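Local coordinates for START domain-containing protein 10 (Homo sapiens, PDB 6SER), which transfers phosphatidylcholine and phosphatidylethanolamine between membranes, preferring species with a palmitoyl or stearoyl chain at sn-1 and an unsaturated chain at sn-2, at residues A[74-79]-A[214-219]; A[20-25]-A[247-252]. One frame throughout, in Å; residues are numbered along the deposited sequence.

Interaction 1: residues A[74-79]-A[214-219]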
ATOM      1  N   CYS A  74      -3.425   4.077 -16.954  1.00 44.02           N
ATOM      2  CA  CYS A  74      -4.048   5.382 -16.746  1.00 47.55           C
ATOM      3  C   CYS A  74      -3.672   6.258 -17.935  1.00 52.04           C
ATOM      4  O   CYS A  74      -2.554   6.781 -18.006  1.00 48.36           O
ATOM      5  CB  CYS A  74      -3.604   5.999 -15.426  1.00 47.52           C
ATOM      6  SG  CYS A  74      -4.150   5.092 -13.976  1.00 48.56           S
ATOM      7  N   CYS A  75      -4.602   6.410 -18.876  1.00 47.05           N
ATOM      8  CA  CYS A  75      -4.260   7.089 -20.117  1.00 57.16           C
ATOM      9  C   CYS A  75      -4.186   8.600 -19.955  1.00 54.27           C
ATOM     10  O   CYS A  75      -3.469   9.250 -20.722  1.00 56.82           O
ATOM     11  CB  CYS A  75      -5.265   6.728 -21.216  1.00 52.91           C
ATOM     12  SG  CYS A  75      -6.879   7.503 -21.027  1.00 83.44           S
ATOM     13  N   ASP A  76      -4.877   9.171 -18.957  1.00 49.71           N
ATOM     14  CA  ASP A  76      -5.020  10.619 -18.856  1.00 48.88           C
ATOM     15  C   ASP A  76      -4.677  11.160 -17.470  1.00 53.94           C
ATOM     16  O   ASP A  76      -5.117  12.262 -17.125  1.00 51.68           O
ATOM     17  CB  ASP A  76      -6.438  11.043 -19.250  1.00 43.88           C
ATOM     18  CG  ASP A  76      -7.502  10.335 -18.442  1.00 50.07           C
ATOM     19  OD1 ASP A  76      -8.652  10.817 -18.427  1.00 55.90           O
ATOM     20  OD2 ASP A  76      -7.186   9.301 -17.810  1.00 58.86           O
ATOM     21  N   VAL A  77      -3.918  10.422 -16.661  1.00 42.16           N
ATOM     22  CA  VAL A  77      -3.379  11.010 -15.433  1.00 43.29           C
ATOM     23  C   VAL A  77      -1.870  10.787 -15.410  1.00 35.61           C
ATOM     24  O   VAL A  77      -1.395   9.680 -15.700  1.00 42.61           O
ATOM     25  CB  VAL A  77      -4.067  10.463 -14.167  1.00 40.36           C
ATOM     26  CG1 VAL A  77      -5.577  10.375 -14.362  1.00 48.70           C
ATOM     27  CG2 VAL A  77      -3.496   9.128 -13.730  1.00 59.56           C
ATOM     28  N   PRO A  78      -1.075  11.811 -15.121  1.00 35.68           N
ATOM     29  CA  PRO A  78       0.379  11.631 -15.089  1.00 42.33           C
ATOM     30  C   PRO A  78       0.830  10.896 -13.834  1.00 34.56           C
ATOM     31  O   PRO A  78       0.128  10.837 -12.822  1.00 35.57           O
ATOM     32  CB  PRO A  78       0.919  13.067 -15.119  1.00 37.70           C
ATOM     33  CG  PRO A  78      -0.176  13.892 -14.552  1.00 36.04           C
ATOM     34  CD  PRO A  78      -1.472  13.215 -14.910  1.00 33.47           C
ATOM     35  N   ALA A  79       2.037  10.328 -13.930  1.00 31.39           N
ATOM     36  CA  ALA A  79       2.606   9.556 -12.829  1.00 35.71           C
ATOM     37  C   ALA A  79       2.703  10.377 -11.546  1.00 39.55           C
ATOM     38  O   ALA A  79       2.467   9.856 -10.451  1.00 26.69           O
ATOM     39  CB  ALA A  79       3.986   9.030 -13.219  1.00 28.47           C
ATOM     40  N   LYS A 214     -11.602   3.111  -8.395  1.00 37.73           N
ATOM     41  CA  LYS A 214     -11.911   4.177  -7.448  1.00 42.12           C
ATOM     42  C   LYS A 214     -10.702   5.085  -7.245  1.00 37.56           C
ATOM     43  O   LYS A 214     -10.827   6.316  -7.266  1.00 37.08           O
ATOM     44  CB  LYS A 214     -12.382   3.585  -6.120  1.00 41.10           C
ATOM     45  CG  LYS A 214     -13.892   3.547  -5.980  1.00 57.47           C
ATOM     46  CD  LYS A 214     -14.345   2.629  -4.855  1.00 65.52           C
ATOM     47  CE  LYS A 214     -15.849   2.752  -4.626  1.00 77.11           C
ATOM     48  NZ  LYS A 214     -16.623   2.690  -5.906  1.00 73.67           N
ATOM     49  N   MET A 215      -9.519   4.494  -7.089  1.00 31.87           N
ATOM     50  CA  MET A 215      -8.301   5.289  -7.009  1.00 40.27           C
ATOM     51  C   MET A 215      -8.094   6.113  -8.273  1.00 38.82           C
ATOM     52  O   MET A 215      -7.674   7.275  -8.203  1.00 37.76           O
ATOM     53  CB  MET A 215      -7.097   4.382  -6.770  1.00 38.77           C
ATOM     54  CG  MET A 215      -5.789   5.148  -6.672  1.00 46.24           C
ATOM     55  SD  MET A 215      -4.337   4.090  -6.735  1.00 61.03           S
ATOM     56  CE  MET A 215      -4.698   2.926  -5.427  1.00 56.19           C
ATOM     57  N   TYR A 216      -8.373   5.531  -9.440  1.00 36.85           N
ATOM     58  CA  TYR A 216      -8.189   6.272 -10.682  1.00 41.14           C
ATOM     59  C   TYR A 216      -9.100   7.495 -10.730  1.00 41.60           C
ATOM     60  O   TYR A 216      -8.663   8.593 -11.098  1.00 35.50           O
ATOM     61  CB  TYR A 216      -8.439   5.370 -11.887  1.00 38.21           C
ATOM     62  CG  TYR A 216      -8.636   6.153 -13.163  1.00 41.91           C
ATOM     63  CD1 TYR A 216      -7.549   6.690 -13.849  1.00 38.20           C
ATOM     64  CD2 TYR A 216      -9.911   6.374 -13.677  1.00 44.36           C
ATOM     65  CE1 TYR A 216      -7.719   7.419 -15.016  1.00 42.32           C
ATOM     66  CE2 TYR A 216     -10.091   7.104 -14.845  1.00 49.20           C
ATOM     67  CZ  TYR A 216      -8.991   7.621 -15.510  1.00 51.47           C
ATOM     68  OH  TYR A 216      -9.160   8.344 -16.671  1.00 55.35           O
ATOM     69  N   LYS A 217     -10.371   7.327 -10.355  1.00 35.80           N
ATOM     70  CA  LYS A 217     -11.278   8.472 -10.320  1.00 40.68           C
ATOM     71  C   LYS A 217     -10.791   9.521  -9.331  1.00 45.23           C
ATOM     72  O   LYS A 217     -10.953  10.726  -9.564  1.00 43.29           O
ATOM     73  CB  LYS A 217     -12.699   8.026  -9.965  1.00 39.78           C
ATOM     74  CG  LYS A 217     -13.374   7.178 -11.042  1.00 53.93           C
ATOM     75  CD  LYS A 217     -14.845   6.929 -10.728  1.00 55.50           C
ATOM     76  CE  LYS A 217     -15.509   6.132 -11.843  1.00 63.40           C
ATOM     77  NZ  LYS A 217     -16.997   6.244 -11.825  1.00 71.17           N
ATOM     78  N   ALA A 218     -10.187   9.084  -8.221  1.00 38.08           N
ATOM     79  CA  ALA A 218      -9.658  10.033  -7.250  1.00 39.48           C
ATOM     80  C   ALA A 218      -8.563  10.896  -7.862  1.00 39.30           C
ATOM     81  O   ALA A 218      -8.476  12.095  -7.577  1.00 38.13           O
ATOM     82  CB  ALA A 218      -9.138   9.291  -6.020  1.00 38.47           C
ATOM     83  N   CYS A 219      -7.722  10.306  -8.714  1.00 35.27           N
ATOM     84  CA  CYS A 219      -6.671  11.076  -9.372  1.00 34.15           C
ATOM     85  C   CYS A 219      -7.240  12.173 -10.268  1.00 41.13           C
ATOM     86  O   CYS A 219      -6.607  13.223 -10.431  1.00 35.18           O
ATOM     87  CB  CYS A 219      -5.770  10.147 -10.181  1.00 41.22           C
ATOM     88  SG  CYS A 219      -4.891   8.909  -9.170  1.00 37.73           S
TER

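Interaction 2: residues A[20-25]-A[247-252]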
ATOM      1  N   GLU A  20      14.075 -11.529  11.586  1.00 84.16           N
ATOM      2  CA  GLU A  20      14.967 -11.111  12.709  1.00 85.58           C
ATOM      3  C   GLU A  20      14.727  -9.687  13.234  1.00 84.58           C
ATOM      4  O   GLU A  20      14.629  -9.553  14.471  1.00 87.83           O
ATOM      5  CB  GLU A  20      16.431 -11.257  12.282  1.00 83.45           C
ATOM      6  CG  GLU A  20      16.811 -12.679  11.907  1.00 91.47           C
ATOM      7  CD  GLU A  20      18.256 -12.850  11.472  1.00 92.81           C
ATOM      8  OE1 GLU A  20      18.993 -11.844  11.463  1.00 87.06           O
ATOM      9  OE2 GLU A  20      18.641 -13.989  11.142  1.00 87.43           O
ATOM     10  N   SER A  21      14.601  -8.669  12.378  1.00 77.93           N
ATOM     11  CA  SER A  21      14.359  -7.318  12.924  1.00 66.67           C
ATOM     12  C   SER A  21      13.839  -6.365  11.860  1.00 52.59           C
ATOM     13  O   SER A  21      13.823  -6.697  10.742  1.00 53.05           O
ATOM     14  CB  SER A  21      15.515  -6.781  13.697  1.00 70.93           C
ATOM     15  OG  SER A  21      15.767  -7.526  14.853  1.00 81.83           O
ATOM     16  N   VAL A  22      13.403  -5.211  12.293  1.00 47.40           N
ATOM     17  CA  VAL A  22      12.886  -4.218  11.412  1.00 36.95           C
ATOM     18  C   VAL A  22      13.979  -3.543  10.636  1.00 42.31           C
ATOM     19  O   VAL A  22      14.968  -3.191  11.182  1.00 39.51           O
ATOM     20  CB  VAL A  22      12.070  -3.207  12.196  1.00 40.67           C
ATOM     21  CG1 VAL A  22      11.348  -2.271  11.269  1.00 34.44           C
ATOM     22  CG2 VAL A  22      11.075  -3.914  13.068  1.00 53.93           C
ATOM     23  N   GLN A  23      13.769  -3.369   9.348  1.00 31.61           N
ATOM     24  CA  GLN A  23      14.761  -2.728   8.501  1.00 38.02           C
ATOM     25  C   GLN A  23      14.113  -1.646   7.660  1.00 40.03           C
ATOM     26  O   GLN A  23      13.012  -1.840   7.140  1.00 38.86           O
ATOM     27  CB  GLN A  23      15.416  -3.733   7.575  1.00 42.31           C
ATOM     28  CG  GLN A  23      16.125  -4.858   8.280  1.00 53.14           C
ATOM     29  CD  GLN A  23      16.982  -5.683   7.350  1.00 63.62           C
ATOM     30  OE1 GLN A  23      18.211  -5.699   7.475  1.00 78.97           O
ATOM     31  NE2 GLN A  23      16.345  -6.359   6.398  1.00 59.54           N
ATOM     32  N   VAL A  24      14.796  -0.518   7.508  1.00 41.89           N
ATOM     33  CA  VAL A  24      14.344   0.421   6.470  1.00 41.58           C
ATOM     34  C   VAL A  24      14.743  -0.132   5.107  1.00 41.90           C
ATOM     35  O   VAL A  24      15.870  -0.638   4.952  1.00 31.82           O
ATOM     36  CB  VAL A  24      14.912   1.837   6.712  1.00 45.55           C
ATOM     37  CG1 VAL A  24      15.666   1.908   8.034  1.00 45.84           C
ATOM     38  CG2 VAL A  24      15.757   2.349   5.553  1.00 37.40           C
ATOM     39  N   PRO A  25      13.843  -0.138   4.126  1.00 39.05           N
ATOM     40  CA  PRO A  25      14.140  -0.794   2.848  1.00 51.94           C
ATOM     41  C   PRO A  25      15.403  -0.240   2.210  1.00 58.54           C
ATOM     42  O   PRO A  25      15.582   0.973   2.100  1.00 46.22           O
ATOM     43  CB  PRO A  25      12.898  -0.486   2.007  1.00 44.17           C
ATOM     44  CG  PRO A  25      11.802  -0.321   3.014  1.00 40.38           C
ATOM     45  CD  PRO A  25      12.446   0.326   4.201  1.00 41.45           C
ATOM     46  N   LEU A 247      12.016   8.609  14.881  1.00 34.14           N
ATOM     47  CA  LEU A 247      12.111   7.338  15.588  1.00 30.60           C
ATOM     48  C   LEU A 247      13.430   6.655  15.256  1.00 34.73           C
ATOM     49  O   LEU A 247      13.911   6.722  14.117  1.00 34.27           O
ATOM     50  CB  LEU A 247      10.987   6.374  15.178  1.00 39.93           C
ATOM     51  CG  LEU A 247       9.686   6.180  15.944  1.00 48.57           C
ATOM     52  CD1 LEU A 247       8.996   4.927  15.415  1.00 37.30           C
ATOM     53  CD2 LEU A 247       9.930   6.089  17.437  1.00 48.31           C
ATOM     54  N   ALA A 248      13.984   5.949  16.240  1.00 33.24           N
ATOM     55  CA  ALA A 248      15.071   5.014  15.977  1.00 28.80           C
ATOM     56  C   ALA A 248      14.490   3.685  15.521  1.00 31.98           C
ATOM     57  O   ALA A 248      13.427   3.264  15.985  1.00 30.33           O
ATOM     58  CB  ALA A 248      15.945   4.793  17.212  1.00 30.91           C
ATOM     59  N   LEU A 249      15.209   3.027  14.611  1.00 31.24           N
ATOM     60  CA  LEU A 249      14.775   1.739  14.089  1.00 34.42           C
ATOM     61  C   LEU A 249      14.596   0.712  15.202  1.00 39.38           C
ATOM     62  O   LEU A 249      13.702  -0.137  15.123  1.00 39.23           O
ATOM     63  CB  LEU A 249      15.790   1.254  13.053  1.00 38.73           C
ATOM     64  CG  LEU A 249      15.388   0.131  12.107  1.00 46.47           C
ATOM     65  CD1 LEU A 249      14.185   0.541  11.273  1.00 38.68           C
ATOM     66  CD2 LEU A 249      16.570  -0.229  11.224  1.00 46.66           C
ATOM     67  N   SER A 250      15.411   0.784  16.257  1.00 36.84           N
ATOM     68  CA  SER A 250      15.337  -0.219  17.312  1.00 47.40           C
ATOM     69  C   SER A 250      14.160  -0.011  18.256  1.00 46.34           C
ATOM     70  O   SER A 250      13.902  -0.881  19.093  1.00 55.67           O
ATOM     71  CB  SER A 250      16.637  -0.243  18.116  1.00 45.14           C
ATOM     72  OG  SER A 250      16.828   0.988  18.784  1.00 55.18           O
ATOM     73  N   GLU A 251      13.444   1.108  18.153  1.00 32.67           N
ATOM     74  CA  GLU A 251      12.207   1.255  18.911  1.00 35.93           C
ATOM     75  C   GLU A 251      11.048   0.472  18.298  1.00 38.11           C
ATOM     76  O   GLU A 251       9.984   0.383  18.920  1.00 37.47           O
ATOM     77  CB  GLU A 251      11.823   2.733  19.025  1.00 36.96           C
ATOM     78  CG  GLU A 251      12.740   3.586  19.909  1.00 45.53           C
ATOM     79  CD  GLU A 251      12.590   5.083  19.620  1.00 62.08           C
ATOM     80  OE1 GLU A 251      12.944   5.518  18.500  1.00 62.04           O
ATOM     81  OE2 GLU A 251      12.104   5.822  20.505  1.00 57.63           O
ATOM     82  N   LEU A 252      11.217  -0.083  17.105  1.00 32.52           N
ATOM     83  CA  LEU A 252      10.186  -0.878  16.457  1.00 36.23           C
ATOM     84  C   LEU A 252      10.476  -2.361  16.641  1.00 39.30           C
ATOM     85  O   LEU A 252      11.615  -2.767  16.873  1.00 38.03           O
ATOM     86  CB  LEU A 252      10.092  -0.545  14.964  1.00 35.44           C
ATOM     87  CG  LEU A 252       9.715   0.901  14.636  1.00 33.65           C
ATOM     88  CD1 LEU A 252       9.866   1.178  13.144  1.00 27.22           C
ATOM     89  CD2 LEU A 252       8.301   1.203  15.109  1.00 26.41           C
TER

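Interaction 1: residues A[74-79]-A[214-219]
Tyr216 carries a largely buried loop-to-helix contact, reaching from the long helix 197-227 to the link between strand 68-74 and helix 79-87. Its ring projects because CG stands anti to the backbone N (chi1 164°), and three residues of 74-79 meet the CD1-CE1-OH side. At the tip, the hydroxyl donates a hydrogen bond to Asp76. Tyr216 OH lies 2.5 Å from Asp76 OD2, a very short bond. OD1 of the same carboxylate is farther from Tyr216 OH, at 3.1 Å. Asp76 OD2 comes in at the ring edge, and the carboxylate and ring planes are only 29° apart. Nearer the helix, SG of Cys74 approaches CD1 of Tyr216 to 3.8 Å. This is an oblique sulfur-aromatic contact, with Cys74 SG 5.0 Å from the centroid of the Tyr216 ring. In the helix-grip fold of START domains, the long C-terminal helix packs across the curved sheet, and here its residues 214-219 meet the loop that leaves the sheet. Val77 CG1 spans about one helical turn, lying 3.7 Å from CE1 of Tyr216 and 4.2 Å from CB of Cys219. Pro78 sits at the N-cap position, just before helix 79-87. Cys219 also touches Leu82 and Val85 of that helix, while Cys74 and Val77 rest on Cys181 of strand 181-190.

Interaction 2: residues A[20-25]-A[247-252]
Leu249 reaches from a short 3-10 turn, residues 249-251, onto the loop segment 20-25. Its CB points toward that segment, and CG continues anti to the backbone N (chi1 -164°). Leu249 CG lies 3.5 Å from the carbonyl O of Val22. Beyond it the branch divides. Leu249 CD2 comes to 3.4 Å from the same Val22 O and also touches CA of Gln23. Leu249 CD1 packs 3.8 Å from CG1 of Val24 and 4.0 Å from CG1 of Val22. Both methyls pack beside Val22 O and Val24 CG1. The fork thus spans three consecutive residues. Val22 also points toward the turn at CB; its CG1 packs on Leu249 and near Leu252 CD1, and Val22 CG2 lies 4.0 Å from CB of Leu252, the two side chains crossing at about a right angle. The contact across the segments is apolar packing. The turn carries its own backbone bonds, from Glu251 N to Ala248 O and from Leu252 N to Leu249 O. Val22 and Leu252 both rest on Val150 of strand 142-151, and Val22 also meets Leu133 of strand 127-139. Gln23 O accepts a hydrogen bond from Tyr148 OH. The contact therefore lies against the sheet, with segment 20-25 leading into helix 27-38 and segment 247-252 into strand 253-254.

In the fold
Interactions 1 and 2 lie on opposite sides of the chain's centre. Their centres are 33 Å apart, their nearest atoms about 19 Å, and they do not touch. In sequence, both segments of interaction 1 fall between those of interaction 2. Interaction 2 brings a stretch near the N-terminus together with one after the long helix, whereas 74-79 and 214-219 join a sheet-to-helix loop to that helix itself. Strands 127-139, 142-151, 161-175 and 181-190 of one curved sheet connect the two sites. START domains hold their lipid in a cavity between this sheet and the C-terminal helix. Interaction 1 therefore lies on the helix that probably closes the cavity here, as in other START domains.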